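Local atomic coordinates of shikimate 5-dehydrogenase (Thermus thermophilus, PDB entry 2D5C), a protein that catalyses the reversible NADPH-linked reduction of 3-dehydroshikimate to shikimate on the pathway to chorismate and the aromatic amino acids. Residues F97-P102 against F240-G245. Numbering follows the deposited sequence.
Sequences FNTDAP and FRLWTG. With SKM ((3R,4S,5R)-3,4,5-trihydroxycyclohex-1-ene-1-carboxylic acid), chain E; SO4 (sulfate ion), chain F.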
loop_
_atom_site.group_PDB
_atom_site.type_symbol
_atom_site.label_atom_id
_atom_site.label_comp_id
_atom_site.label_asym_id
_atom_site.label_seq_id
_atom_site.Cartn_x
_atom_site.Cartn_y
_atom_site.Cartn_z
ATOM N N PHE A 97 -0.547 -0.175 9.684
ATOM C CA PHE A 97 -0.651 1.232 10.045
ATOM C C PHE A 97 -1.616 1.381 11.200
ATOM O O PHE A 97 -2.303 0.436 11.576
ATOM C CB PHE A 97 -1.207 2.066 8.889
ATOM C CG PHE A 97 -0.444 1.933 7.613
ATOM C CD1 PHE A 97 -0.669 0.862 6.757
ATOM C CD2 PHE A 97 0.499 2.894 7.256
ATOM C CE1 PHE A 97 0.037 0.749 5.548
ATOM C CE2 PHE A 97 1.203 2.790 6.064
ATOM C CZ PHE A 97 0.968 1.714 5.208
ATOM N N ASN A 98 -1.680 2.579 11.751
ATOM C CA ASN A 98 -2.626 2.809 12.831
ATOM C C ASN A 98 -3.401 4.063 12.520
ATOM O O ASN A 98 -2.842 5.157 12.563
ATOM C CB ASN A 98 -1.919 2.982 14.170
ATOM C CG ASN A 98 -2.910 3.065 15.332
ATOM O OD1 ASN A 98 -3.721 3.995 15.411
ATOM N ND2 ASN A 98 -2.852 2.090 16.223
ATOM N N THR A 99 -4.681 3.908 12.176
ATOM C CA THR A 99 -5.481 5.085 11.896
ATOM C C THR A 99 -6.307 5.520 13.108
ATOM O O THR A 99 -6.990 6.525 13.035
ATOM C CB THR A 99 -6.401 4.869 10.674
ATOM O OG1 THR A 99 -7.368 3.850 10.968
ATOM C CG2 THR A 99 -5.566 4.451 9.462
ATOM N N ASP A 100 -6.230 4.776 14.215
ATOM C CA ASP A 100 -6.962 5.163 15.433
ATOM C C ASP A 100 -6.408 6.478 15.957
ATOM O O ASP A 100 -7.165 7.355 16.382
ATOM C CB ASP A 100 -6.828 4.116 16.555
ATOM C CG ASP A 100 -7.628 2.855 16.299
ATOM O OD1 ASP A 100 -8.819 2.944 15.917
ATOM O OD2 ASP A 100 -7.070 1.756 16.504
ATOM N N ALA A 101 -5.083 6.633 15.934
ATOM C CA ALA A 101 -4.479 7.871 16.440
ATOM C C ALA A 101 -4.874 9.125 15.645
ATOM O O ALA A 101 -5.427 10.066 16.205
ATOM C CB ALA A 101 -2.942 7.732 16.505
ATOM N N PRO A 102 -4.593 9.163 14.329
ATOM C CA PRO A 102 -4.974 10.358 13.570
ATOM C C PRO A 102 -6.496 10.547 13.521
ATOM O O PRO A 102 -6.987 11.674 13.498
ATOM C CB PRO A 102 -4.365 10.098 12.191
ATOM C CG PRO A 102 -4.348 8.593 12.105
ATOM C CD PRO A 102 -3.871 8.207 13.475
ATOM N N PHE A 240 -9.522 3.732 4.600
ATOM C CA PHE A 240 -9.958 3.599 3.213
ATOM C C PHE A 240 -9.019 4.362 2.274
ATOM O O PHE A 240 -8.717 3.894 1.170
ATOM C CB PHE A 240 -11.393 4.117 3.051
ATOM C CG PHE A 240 -12.060 3.638 1.797
ATOM C CD1 PHE A 240 -12.904 2.534 1.822
ATOM C CD2 PHE A 240 -11.814 4.280 0.584
ATOM C CE1 PHE A 240 -13.506 2.065 0.643
ATOM C CE2 PHE A 240 -12.401 3.827 -0.592
ATOM C CZ PHE A 240 -13.250 2.718 -0.565
ATOM N N ARG A 241 -8.564 5.539 2.700
ATOM C CA ARG A 241 -7.653 6.310 1.878
ATOM C C ARG A 241 -6.321 5.578 1.801
ATOM O O ARG A 241 -5.675 5.589 0.762
ATOM C CB ARG A 241 -7.451 7.728 2.432
ATOM C CG ARG A 241 -6.617 8.611 1.514
ATOM C CD ARG A 241 -6.492 10.016 2.062
ATOM N NE ARG A 241 -5.853 10.022 3.372
ATOM C CZ ARG A 241 -5.750 11.095 4.151
ATOM N NH1 ARG A 241 -6.248 12.263 3.757
ATOM N NH2 ARG A 241 -5.140 10.998 5.328
ATOM N N LEU A 242 -5.890 4.945 2.895
ATOM C CA LEU A 242 -4.631 4.197 2.836
ATOM C C LEU A 242 -4.748 3.095 1.789
ATOM O O LEU A 242 -3.828 2.873 1.003
ATOM C CB LEU A 242 -4.288 3.544 4.180
ATOM C CG LEU A 242 -3.917 4.441 5.356
ATOM C CD1 LEU A 242 -3.574 3.574 6.554
ATOM C CD2 LEU A 242 -2.747 5.326 4.987
ATOM N N TRP A 243 -5.885 2.403 1.777
ATOM C CA TRP A 243 -6.088 1.313 0.832
ATOM C C TRP A 243 -6.252 1.720 -0.630
ATOM O O TRP A 243 -5.780 1.017 -1.516
ATOM C CB TRP A 243 -7.329 0.493 1.208
ATOM C CG TRP A 243 -7.260 -0.171 2.533
ATOM C CD1 TRP A 243 -6.151 -0.712 3.138
ATOM C CD2 TRP A 243 -8.356 -0.394 3.426
ATOM N NE1 TRP A 243 -6.498 -1.252 4.359
ATOM C CE2 TRP A 243 -7.844 -1.070 4.559
ATOM C CE3 TRP A 243 -9.726 -0.088 3.377
ATOM C CZ2 TRP A 243 -8.652 -1.444 5.638
ATOM C CZ3 TRP A 243 -10.537 -0.465 4.459
ATOM C CH2 TRP A 243 -9.994 -1.133 5.570
ATOM N N THR A 244 -6.912 2.848 -0.885
ATOM C CA THR A 244 -7.200 3.259 -2.264
ATOM C C THR A 244 -6.638 4.581 -2.771
ATOM O O THR A 244 -6.587 4.801 -3.982
ATOM C CB THR A 244 -8.712 3.383 -2.472
ATOM O OG1 THR A 244 -9.198 4.476 -1.673
ATOM C CG2 THR A 244 -9.421 2.114 -2.049
ATOM N N GLY A 245 -6.260 5.467 -1.852
ATOM C CA GLY A 245 -5.773 6.773 -2.240
ATOM C C GLY A 245 -6.945 7.749 -2.279
ATOM O O GLY A 245 -6.780 8.921 -2.594
HETATM O O12 SKM E . -9.595 0.487 14.944
HETATM C C8 SKM E . -10.965 0.153 14.675
HETATM C C6 SKM E . -11.022 -1.000 13.636
HETATM O O7 SKM E . -10.371 -0.580 12.439
HETATM C C5 SKM E . -12.487 -1.390 13.311
HETATM C C4 SKM E . -13.402 -1.366 14.536
HETATM C C1 SKM E . -14.767 -1.935 14.389
HETATM O O2 SKM E . -15.149 -2.452 13.206
HETATM O O3 SKM E . -15.547 -1.941 15.332
HETATM C C10 SKM E . -13.039 -0.864 15.720
HETATM C C9 SKM E . -11.675 -0.267 15.998
HETATM O O11 SKM E . -10.878 -1.250 16.678
HETATM S S SO4 F . -2.337 8.808 3.210
HETATM O O1 SO4 F . -3.630 7.833 3.299
HETATM O O2 SO4 F . -1.337 8.021 2.517
HETATM O O3 SO4 F . -2.648 9.910 2.581
HETATM O O4 SO4 F . -1.950 8.967 4.590
#
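Phe97, at the end of strand 93-97, meets Leu242 of helix 229-244 through a single methyl group. Leu242 CD1 lies 3.7 Å from Phe97 CB and, at the same distance, reaches ring atom CG of Phe97 at an oblique angle. Trp73 meets the same ring. Asn98 turns away and caps the next helix: its OD1 accepts from Ala101 N at 3.0 Å and, weakly, from Asp100 N. Thr99 faces Leu242 tip to tip, with CG2 3.6 Å from CD1. Its chi1 of 65° sets CG2 anti to the carbonyl carbon, and OG1 hydrogen-bonds to Gln235 O on the same helix as Leu242. One threonine thus gives a methyl and a hydroxyl to helix 229-244. Asp100 OD1 accepts from shikimate O12 at 2.8 Å, while OD2 forms a salt bridge with Lys64, the proton acceptor. A sulfate, probably from the crystallisation liquor, lies beside the other methyl of Leu242, CD2; Arg241 NE donates to its O1 at 3.1 Å, and its O3 lies over one guanidinium face. Glu91 N of the second subunit is also hydrogen-bonded to this ion. The contact joins helix 229-244 to the Asn98-capped turn that carries Asp100 into the shikimate site of shikimate dehydrogenases.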